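Protein PTHB1 (Homo sapiens, PDB 4YD8) is a subunit of the BBSome, a complex thought to act as a coat sorting specific membrane proteins to primary cilia, and is represented here by its N-terminal seven-bladed beta-propeller. Local coordinates at residues 297-307 and 316-324; 341-349 and 358-366. All blocks are in the same frame, centred on the assembly; numbering follows the deposited sequence. Where two conformers were deposited one is given.

Contact 1 of 2, residues 297-307 and 316-324; sequences YCSVSEGTINT and LHIYQDVTL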
loop_
_atom_site.group_PDB
_atom_site.type_symbol
_atom_site.label_atom_id
_atom_site.label_comp_id
_atom_site.label_asym_id
_atom_site.label_seq_id
_atom_site.Cartn_x
_atom_site.Cartn_y
_atom_site.Cartn_z
ATOM N N TYR A 297 4.026 -7.649 -7.552
ATOM C CA TYR A 297 2.797 -8.320 -7.093
ATOM C C TYR A 297 2.828 -9.832 -7.142
ATOM O O TYR A 297 1.976 -10.478 -6.536
ATOM C CB TYR A 297 1.584 -7.828 -7.905
ATOM C CG TYR A 297 1.560 -8.282 -9.363
ATOM C CD1 TYR A 297 2.252 -7.569 -10.335
ATOM C CD2 TYR A 297 0.830 -9.400 -9.765
ATOM C CE1 TYR A 297 2.241 -7.967 -11.669
ATOM C CE2 TYR A 297 0.810 -9.812 -11.109
ATOM C CZ TYR A 297 1.521 -9.084 -12.053
ATOM O OH TYR A 297 1.532 -9.466 -13.376
ATOM N N CYS A 298 3.787 -10.418 -7.853
ATOM C CA CYS A 298 3.877 -11.877 -7.870
ATOM C C CYS A 298 5.167 -12.338 -8.513
ATOM O O CYS A 298 5.911 -11.548 -9.107
ATOM C CB CYS A 298 2.691 -12.509 -8.609
ATOM S SG CYS A 298 2.846 -12.586 -10.424
ATOM N N SER A 299 5.422 -13.632 -8.388
ATOM C CA SER A 299 6.493 -14.266 -9.131
ATOM C C SER A 299 5.921 -15.422 -9.926
ATOM O O SER A 299 5.281 -16.305 -9.352
ATOM C CB SER A 299 7.598 -14.754 -8.199
ATOM O OG SER A 299 8.452 -15.639 -8.903
ATOM N N VAL A 300 6.126 -15.419 -11.243
ATOM C CA VAL A 300 5.588 -16.506 -12.076
ATOM C C VAL A 300 6.654 -17.538 -12.405
ATOM O O VAL A 300 6.361 -18.566 -13.014
ATOM C CB VAL A 300 4.982 -15.986 -13.395
ATOM C CG1 VAL A 300 3.946 -14.891 -13.116
ATOM C CG2 VAL A 300 6.079 -15.475 -14.328
ATOM N N SER A 301 7.894 -17.268 -12.013
ATOM C CA SER A 301 8.959 -18.260 -12.170
ATOM C C SER A 301 10.085 -17.966 -11.196
ATOM O O SER A 301 10.309 -16.809 -10.823
ATOM C CB SER A 301 9.490 -18.286 -13.607
ATOM O OG SER A 301 10.196 -17.098 -13.906
ATOM N N GLU A 302 10.793 -19.016 -10.789
ATOM C CA GLU A 302 11.824 -18.878 -9.767
ATOM C C GLU A 302 12.855 -17.807 -10.126
ATOM O O GLU A 302 13.352 -17.748 -11.254
ATOM C CB GLU A 302 12.526 -20.219 -9.542
ATOM N N GLY A 303 13.157 -16.949 -9.162
ATOM C CA GLY A 303 14.143 -15.910 -9.368
ATOM C C GLY A 303 13.624 -14.676 -10.085
ATOM O O GLY A 303 14.358 -13.697 -10.210
ATOM N N THR A 304 12.378 -14.700 -10.566
ATOM C CA THR A 304 11.837 -13.503 -11.220
ATOM C C THR A 304 10.666 -12.898 -10.455
ATOM O O THR A 304 10.039 -13.541 -9.618
ATOM C CB THR A 304 11.388 -13.789 -12.669
ATOM O OG1 THR A 304 10.161 -14.536 -12.662
ATOM C CG2 THR A 304 12.470 -14.561 -13.418
ATOM N N ILE A 305 10.387 -11.640 -10.757
ATOM C CA ILE A 305 9.288 -10.941 -10.113
ATOM C C ILE A 305 8.524 -10.115 -11.140
ATOM O O ILE A 305 9.108 -9.494 -12.043
ATOM C CB ILE A 305 9.788 -10.037 -8.947
ATOM C CG1 ILE A 305 10.493 -10.884 -7.882
ATOM C CG2 ILE A 305 8.631 -9.252 -8.328
ATOM C CD1 ILE A 305 10.949 -10.127 -6.660
ATOM N N ASN A 306 7.197 -10.146 -11.020
ATOM C CA ASN A 306 6.334 -9.326 -11.878
ATOM C C ASN A 306 5.916 -8.044 -11.165
ATOM O O ASN A 306 5.516 -8.069 -9.997
ATOM C CB ASN A 306 5.075 -10.106 -12.324
ATOM C CG ASN A 306 5.325 -11.030 -13.514
ATOM O OD1 ASN A 306 6.440 -11.500 -13.745
ATOM N ND2 ASN A 306 4.255 -11.331 -14.256
ATOM N N THR A 307 5.994 -6.923 -11.877
ATOM C CA THR A 307 5.713 -5.613 -11.305
ATOM C C THR A 307 4.753 -4.815 -12.178
ATOM O O THR A 307 4.973 -4.662 -13.389
ATOM C CB THR A 307 7.014 -4.802 -11.125
ATOM O OG1 THR A 307 7.908 -5.532 -10.271
ATOM C CG2 THR A 307 6.710 -3.434 -10.499
ATOM N N LEU A 316 -0.947 1.176 -18.143
ATOM C CA LEU A 316 -0.566 0.309 -17.046
ATOM C C LEU A 316 0.297 -0.815 -17.623
ATOM O O LEU A 316 -0.133 -1.511 -18.542
ATOM C CB LEU A 316 -1.807 -0.240 -16.342
ATOM C CG LEU A 316 -1.590 -1.146 -15.131
ATOM C CD1 LEU A 316 -0.910 -0.371 -13.988
ATOM C CD2 LEU A 316 -2.925 -1.735 -14.668
ATOM N N HIS A 317 1.506 -0.985 -17.088
ATOM C CA HIS A 317 2.472 -1.946 -17.624
ATOM C C HIS A 317 2.776 -3.056 -16.641
ATOM O O HIS A 317 2.759 -2.835 -15.442
ATOM C CB HIS A 317 3.787 -1.257 -17.989
ATOM C CG HIS A 317 3.656 -0.246 -19.079
ATOM N ND1 HIS A 317 3.950 1.087 -18.894
ATOM C CD2 HIS A 317 3.249 -0.367 -20.363
ATOM C CE1 HIS A 317 3.741 1.742 -20.020
ATOM N NE2 HIS A 317 3.315 0.881 -20.929
ATOM N N ILE A 318 3.055 -4.246 -17.159
ATOM C CA ILE A 318 3.578 -5.327 -16.338
ATOM C C ILE A 318 4.942 -5.736 -16.836
ATOM O O ILE A 318 5.092 -6.073 -17.997
ATOM C CB ILE A 318 2.679 -6.570 -16.350
ATOM C CG1 ILE A 318 1.407 -6.312 -15.562
ATOM C CG2 ILE A 318 3.412 -7.748 -15.722
ATOM C CD1 ILE A 318 0.420 -7.500 -15.625
ATOM N N TYR A 319 5.927 -5.670 -15.946
ATOM C CA TYR A 319 7.286 -6.128 -16.212
ATOM C C TYR A 319 7.570 -7.433 -15.487
ATOM O O TYR A 319 7.197 -7.595 -14.333
ATOM C CB TYR A 319 8.303 -5.060 -15.754
ATOM C CG TYR A 319 8.153 -3.785 -16.521
ATOM C CD1 TYR A 319 7.276 -2.791 -16.095
ATOM C CD2 TYR A 319 8.869 -3.577 -17.692
ATOM C CE1 TYR A 319 7.131 -1.616 -16.816
ATOM C CE2 TYR A 319 8.727 -2.411 -18.415
ATOM C CZ TYR A 319 7.862 -1.434 -17.970
ATOM O OH TYR A 319 7.720 -0.276 -18.692
ATOM N N GLN A 320 8.215 -8.365 -16.178
ATOM C CA GLN A 320 8.877 -9.471 -15.513
ATOM C C GLN A 320 10.349 -9.107 -15.443
ATOM O O GLN A 320 11.013 -9.025 -16.477
ATOM C CB GLN A 320 8.678 -10.792 -16.265
ATOM C CG GLN A 320 9.289 -11.985 -15.525
ATOM C CD GLN A 320 8.983 -13.318 -16.203
ATOM O OE1 GLN A 320 8.610 -13.360 -17.370
ATOM N NE2 GLN A 320 9.132 -14.406 -15.465
ATOM N N ASP A 321 10.838 -8.879 -14.226
ATOM C CA ASP A 321 12.155 -8.279 -13.991
ATOM C C ASP A 321 12.172 -6.928 -14.713
ATOM O O ASP A 321 11.411 -6.046 -14.327
ATOM C CB ASP A 321 13.285 -9.228 -14.430
ATOM C CG ASP A 321 13.323 -10.504 -13.594
ATOM O OD1 ASP A 321 12.819 -10.471 -12.443
ATOM O OD2 ASP A 321 13.848 -11.535 -14.082
ATOM N N VAL A 322 12.974 -6.755 -15.764
ATOM C CA VAL A 322 12.952 -5.481 -16.489
ATOM C C VAL A 322 12.283 -5.593 -17.863
ATOM O O VAL A 322 12.313 -4.655 -18.660
ATOM C CB VAL A 322 14.396 -4.887 -16.677
ATOM C CG1 VAL A 322 15.161 -4.904 -15.352
ATOM C CG2 VAL A 322 15.178 -5.652 -17.747
ATOM N N THR A 323 11.660 -6.731 -18.139
ATOM C CA THR A 323 11.141 -6.980 -19.479
ATOM C C THR A 323 9.635 -6.708 -19.536
ATOM O O THR A 323 8.874 -7.298 -18.789
ATOM C CB THR A 323 11.426 -8.420 -19.918
ATOM O OG1 THR A 323 12.846 -8.635 -19.948
ATOM C CG2 THR A 323 10.844 -8.695 -21.323
ATOM N N LEU A 324 9.204 -5.807 -20.412
ATOM C CA LEU A 324 7.771 -5.536 -20.552
ATOM C C LEU A 324 7.029 -6.757 -21.103
ATOM O O LEU A 324 7.439 -7.341 -22.104
ATOM C CB LEU A 324 7.533 -4.333 -21.461
ATOM C CG LEU A 324 6.056 -3.977 -21.644
ATOM C CD1 LEU A 324 5.512 -3.439 -20.319
ATOM C CD2 LEU A 324 5.888 -2.968 -22.763
HETATM O O HOH W 1 15.615 -12.611 -12.476
HETATM O O HOH W 2 13.796 -10.903 -10.090
HETATM O O HOH W 3 9.711 -6.521 -12.070
#
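Q320 sets CG opposite its backbone N (chi1 -176°) and stays extended beyond it, so its amide reaches along the neighbouring turn to T304, whose OG1 sits between backbone N and carbonyl carbon. Both lie at the open end of the beta hairpin formed by strands 306-311 and 315-320, the middle pair of strands in one four-stranded blade of the propeller. Q320 NE2 donates to T304 OG1 at 3.0 Å, almost straight (169°) and in the plane of the amide. V300 CG2 packs against the same nitrogen, 3.4 Å from Q320 NE2. Nearer the backbone of Q320, N306 OD1 meets Q320 CG at 3.4 Å, and the two amide planes stand 72° apart, so these groups touch without stacking.

D321, in the type II' turn from Q320 to T323 that leads into strand 323-329, grips I305 twice. Its carboxylate turns back toward the loop, and I305 N donates a hydrogen bond to D321 OD1 at 3.2 Å, from above the carboxylate plane. In return D321 N binds I305 O at 2.9 Å. A water gives protons to I305 O and D321 O and takes one from T307 OG1, linking the two segments beyond the T307-Y319 pair. T307 and Y319 form an antiparallel hydrogen-bonded pair, with T307 N to Y319 O at 2.8 Å, followed by the non-hydrogen-bonded pair N306 and Q320.

I318, which also packs on L308 and W326, reaches across strand 306-311 to Y297 of strand 291-298. N306 ND2 makes a weak hydrogen bond to Y297 OH, and the tyrosine crosses I318 at about a right angle, Y297 OH resting 3.2 Å from I318 CD1.

Contact 2 of 2, residues 341-349 and 358-366; sequences CLHDLKGVI and LQCSYLGTD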
loop_
_atom_site.group_PDB
_atom_site.type_symbol
_atom_site.label_atom_id
_atom_site.label_comp_id
_atom_site.label_asym_id
_atom_site.label_seq_id
_atom_site.Cartn_x
_atom_site.Cartn_y
_atom_site.Cartn_z
ATOM N N CYS A 341 -7.740 -10.821 -4.239
ATOM C CA CYS A 341 -8.771 -11.810 -4.491
ATOM C C CYS A 341 -10.162 -11.214 -4.316
ATOM O O CYS A 341 -10.582 -10.892 -3.194
ATOM C CB CYS A 341 -8.585 -13.007 -3.559
ATOM S SG CYS A 341 -9.771 -14.319 -3.828
ATOM N N LEU A 342 -10.868 -11.069 -5.429
ATOM C CA LEU A 342 -12.194 -10.469 -5.463
ATOM C C LEU A 342 -13.058 -11.314 -6.363
ATOM O O LEU A 342 -12.538 -11.931 -7.285
ATOM C CB LEU A 342 -12.137 -9.039 -5.992
ATOM C CG LEU A 342 -11.221 -8.076 -5.218
ATOM C CD1 LEU A 342 -10.995 -6.817 -6.021
ATOM C CD2 LEU A 342 -11.865 -7.724 -3.896
ATOM N N HIS A 343 -14.356 -11.358 -6.083
ATOM C CA HIS A 343 -15.292 -12.124 -6.907
ATOM C C HIS A 343 -14.832 -13.584 -6.998
ATOM O O HIS A 343 -15.025 -14.256 -8.016
ATOM C CB HIS A 343 -15.417 -11.471 -8.298
ATOM C CG HIS A 343 -16.458 -12.093 -9.183
ATOM N ND1 HIS A 343 -17.717 -12.436 -8.732
ATOM C CD2 HIS A 343 -16.426 -12.427 -10.497
ATOM C CE1 HIS A 343 -18.412 -12.956 -9.730
ATOM N NE2 HIS A 343 -17.654 -12.961 -10.809
ATOM N N ASP A 344 -14.204 -14.049 -5.919
ATOM C CA ASP A 344 -13.711 -15.419 -5.785
ATOM C C ASP A 344 -12.663 -15.788 -6.821
ATOM O O ASP A 344 -12.489 -16.964 -7.144
ATOM C CB ASP A 344 -14.871 -16.414 -5.858
ATOM C CG ASP A 344 -15.952 -16.107 -4.845
ATOM O OD1 ASP A 344 -15.614 -15.882 -3.661
ATOM O OD2 ASP A 344 -17.138 -16.071 -5.235
ATOM N N LEU A 345 -11.967 -14.775 -7.319
ATOM C CA LEU A 345 -10.921 -14.923 -8.323
ATOM C C LEU A 345 -9.637 -14.301 -7.826
ATOM O O LEU A 345 -9.673 -13.244 -7.201
ATOM C CB LEU A 345 -11.347 -14.254 -9.634
ATOM C CG LEU A 345 -12.556 -14.903 -10.295
ATOM C CD1 LEU A 345 -13.168 -13.972 -11.320
ATOM C CD2 LEU A 345 -12.142 -16.205 -10.929
ATOM N N LYS A 346 -8.501 -14.936 -8.095
ATOM C CA LYS A 346 -7.224 -14.333 -7.713
ATOM C C LYS A 346 -6.702 -13.430 -8.836
ATOM O O LYS A 346 -7.177 -13.501 -9.975
ATOM C CB LYS A 346 -6.185 -15.404 -7.369
ATOM C CG LYS A 346 -6.573 -16.339 -6.228
ATOM C CD LYS A 346 -5.335 -17.013 -5.647
ATOM C CE LYS A 346 -5.671 -17.892 -4.451
ATOM N NZ LYS A 346 -6.464 -19.090 -4.843
ATOM N N GLY A 347 -5.742 -12.580 -8.503
ATOM C CA GLY A 347 -5.100 -11.731 -9.496
ATOM C C GLY A 347 -5.978 -10.653 -10.108
ATOM O O GLY A 347 -5.753 -10.246 -11.246
ATOM N N VAL A 348 -6.970 -10.181 -9.359
ATOM C CA VAL A 348 -7.782 -9.057 -9.812
ATOM C C VAL A 348 -7.039 -7.744 -9.572
ATOM O O VAL A 348 -6.520 -7.511 -8.489
ATOM C CB VAL A 348 -9.154 -9.020 -9.107
ATOM C CG1 VAL A 348 -9.864 -7.683 -9.372
ATOM C CG2 VAL A 348 -10.026 -10.202 -9.558
ATOM N N ILE A 349 -6.981 -6.897 -10.592
ATOM C CA ILE A 349 -6.323 -5.594 -10.496
ATOM C C ILE A 349 -7.313 -4.543 -10.026
ATOM O O ILE A 349 -8.412 -4.439 -10.571
ATOM C CB ILE A 349 -5.741 -5.135 -11.852
ATOM C CG1 ILE A 349 -4.655 -6.088 -12.338
ATOM C CG2 ILE A 349 -5.158 -3.708 -11.763
ATOM C CD1 ILE A 349 -4.123 -5.690 -13.707
ATOM N N LEU A 358 -12.508 4.394 -9.252
ATOM C CA LEU A 358 -12.084 3.122 -8.691
ATOM C C LEU A 358 -12.549 2.007 -9.613
ATOM O O LEU A 358 -13.745 1.910 -9.920
ATOM C CB LEU A 358 -12.654 2.945 -7.284
ATOM C CG LEU A 358 -12.298 1.673 -6.503
ATOM C CD1 LEU A 358 -10.800 1.630 -6.201
ATOM C CD2 LEU A 358 -13.117 1.604 -5.225
ATOM N N GLN A 359 -11.629 1.159 -10.058
ATOM C CA GLN A 359 -11.958 0.155 -11.072
ATOM C C GLN A 359 -11.332 -1.210 -10.798
ATOM O O GLN A 359 -10.152 -1.298 -10.410
ATOM C CB GLN A 359 -11.518 0.643 -12.462
ATOM C CG GLN A 359 -11.776 -0.386 -13.593
ATOM C CD GLN A 359 -11.592 0.222 -14.957
ATOM O OE1 GLN A 359 -10.476 0.558 -15.348
ATOM N NE2 GLN A 359 -12.690 0.371 -15.695
ATOM N N CYS A 360 -12.096 -2.272 -11.025
ATOM C CA CYS A 360 -11.563 -3.636 -10.954
ATOM C C CYS A 360 -11.459 -4.201 -12.353
ATOM O O CYS A 360 -12.389 -4.049 -13.155
ATOM C CB CYS A 360 -12.461 -4.560 -10.115
ATOM S SG CYS A 360 -12.677 -4.053 -8.405
ATOM N N SER A 361 -10.351 -4.871 -12.639
ATOM C CA SER A 361 -10.171 -5.505 -13.941
ATOM C C SER A 361 -9.415 -6.823 -13.816
ATOM O O SER A 361 -8.810 -7.116 -12.777
ATOM C CB SER A 361 -9.436 -4.565 -14.897
ATOM O OG SER A 361 -8.185 -4.195 -14.363
ATOM N N TYR A 362 -9.483 -7.624 -14.877
ATOM C CA TYR A 362 -8.767 -8.880 -14.939
ATOM C C TYR A 362 -7.489 -8.711 -15.755
ATOM O O TYR A 362 -7.398 -7.846 -16.633
ATOM C CB TYR A 362 -9.618 -9.980 -15.570
ATOM C CG TYR A 362 -10.943 -10.279 -14.901
ATOM C CD1 TYR A 362 -11.001 -10.788 -13.605
ATOM C CD2 TYR A 362 -12.134 -10.123 -15.595
ATOM C CE1 TYR A 362 -12.224 -11.092 -13.010
ATOM C CE2 TYR A 362 -13.356 -10.436 -15.018
ATOM C CZ TYR A 362 -13.397 -10.918 -13.729
ATOM O OH TYR A 362 -14.621 -11.226 -13.173
ATOM N N LEU A 363 -6.493 -9.524 -15.456
ATOM C CA LEU A 363 -5.269 -9.501 -16.241
ATOM C C LEU A 363 -5.533 -9.905 -17.696
ATOM O O LEU A 363 -6.632 -10.361 -18.041
ATOM C CB LEU A 363 -4.235 -10.406 -15.582
ATOM C CG LEU A 363 -3.791 -9.782 -14.252
ATOM C CD1 LEU A 363 -3.348 -10.837 -13.272
ATOM C CD2 LEU A 363 -2.673 -8.798 -14.500
ATOM N N GLY A 364 -4.539 -9.696 -18.556
ATOM C CA GLY A 364 -4.641 -10.084 -19.949
ATOM C C GLY A 364 -4.988 -11.554 -20.070
ATOM O O GLY A 364 -4.687 -12.353 -19.180
ATOM N N THR A 365 -5.631 -11.914 -21.172
ATOM C CA THR A 365 -6.048 -13.287 -21.369
ATOM C C THR A 365 -4.943 -14.128 -22.006
ATOM O O THR A 365 -4.048 -13.610 -22.680
ATOM C CB THR A 365 -7.319 -13.361 -22.234
ATOM O OG1 THR A 365 -7.165 -12.512 -23.376
ATOM C CG2 THR A 365 -8.526 -12.885 -21.442
ATOM N N ASP A 366 -5.017 -15.433 -21.768
ATOM C CA ASP A 366 -4.099 -16.406 -22.350
ATOM C C ASP A 366 -4.170 -16.370 -23.879
ATOM O O ASP A 366 -5.204 -16.703 -24.459
ATOM C CB ASP A 366 -4.442 -17.805 -21.827
ATOM C CG ASP A 366 -3.364 -18.829 -22.118
ATOM O OD1 ASP A 366 -2.541 -18.606 -23.032
ATOM O OD2 ASP A 366 -3.349 -19.868 -21.425
#
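I349, Y362 and L363 bring 341-349 and 358-366 together at the open end of a beta hairpin, strands 348-353 and 357-362, in the blade that closes the propeller ring. I349 pairs with S361 as an antiparallel hydrogen-bonded pair: I349 N binds S361 O at 2.9 Å, and S361 N returns the bond to I349 O. The far end of I349 meets L363 at about a right angle, I349 CD1 being 3.5 Å from L363 CD2.

The other branch of L363 sits over the backbone, with L363 CD1 3.2 Å from G347 O. G347 has positive phi (68°) and forms with V348 a G1 beta bulge opposite G340, where the chain turns its corner into strand 348-353.

Y362 starts out directed away from 341-349, but its CG lies trans to the carbonyl carbon (chi1 -58°) and the ring swings back against the type I' turn from L342 to L345. Y362 CE1 touches L345 CD1 at 3.5 Å. V348 runs beside the tyrosine in the same direction, its CG2 brushing the ring. Farther out, Y362 OH approaches the edge of the imidazole, 3.4 Å from H343 CD2. W13 of strand 8-17, the N-terminal strand that completes this blade, stacks on Y362 and also meets the H343 ring. Nearer the middle of the blade L342 CD1 packs on C360 SG at 4.0 Å.

Across the two segments, then, polar bonding is confined to a pair of backbone hydrogen bonds, and no salt bridge takes part. Those two bonds fix the register of the strands, while the turn is placed against strand 357-362 by dispersion contacts of L345 and V348 with the Y362 ring.

How the contacts relate
The two contacts follow one another along the chain, and strand 323-329 is followed directly by strand 334-342. They are equivalent places in adjacent blades: each ties the ends of the two middle strands of its blade. Their centres are about 17 Å apart, yet their side chains meet across the blade boundary, with I318 CD1 of contact 1 3.5 Å from L363 CD2 of contact 2 and L316 CD2 4.2 Å from I349 CG2. L363 therefore packs on both hairpins, and I318, L316, I349 and L363 together form an apolar seam between the two blades. Both contacts lie away from G145, the site critical for protein stability.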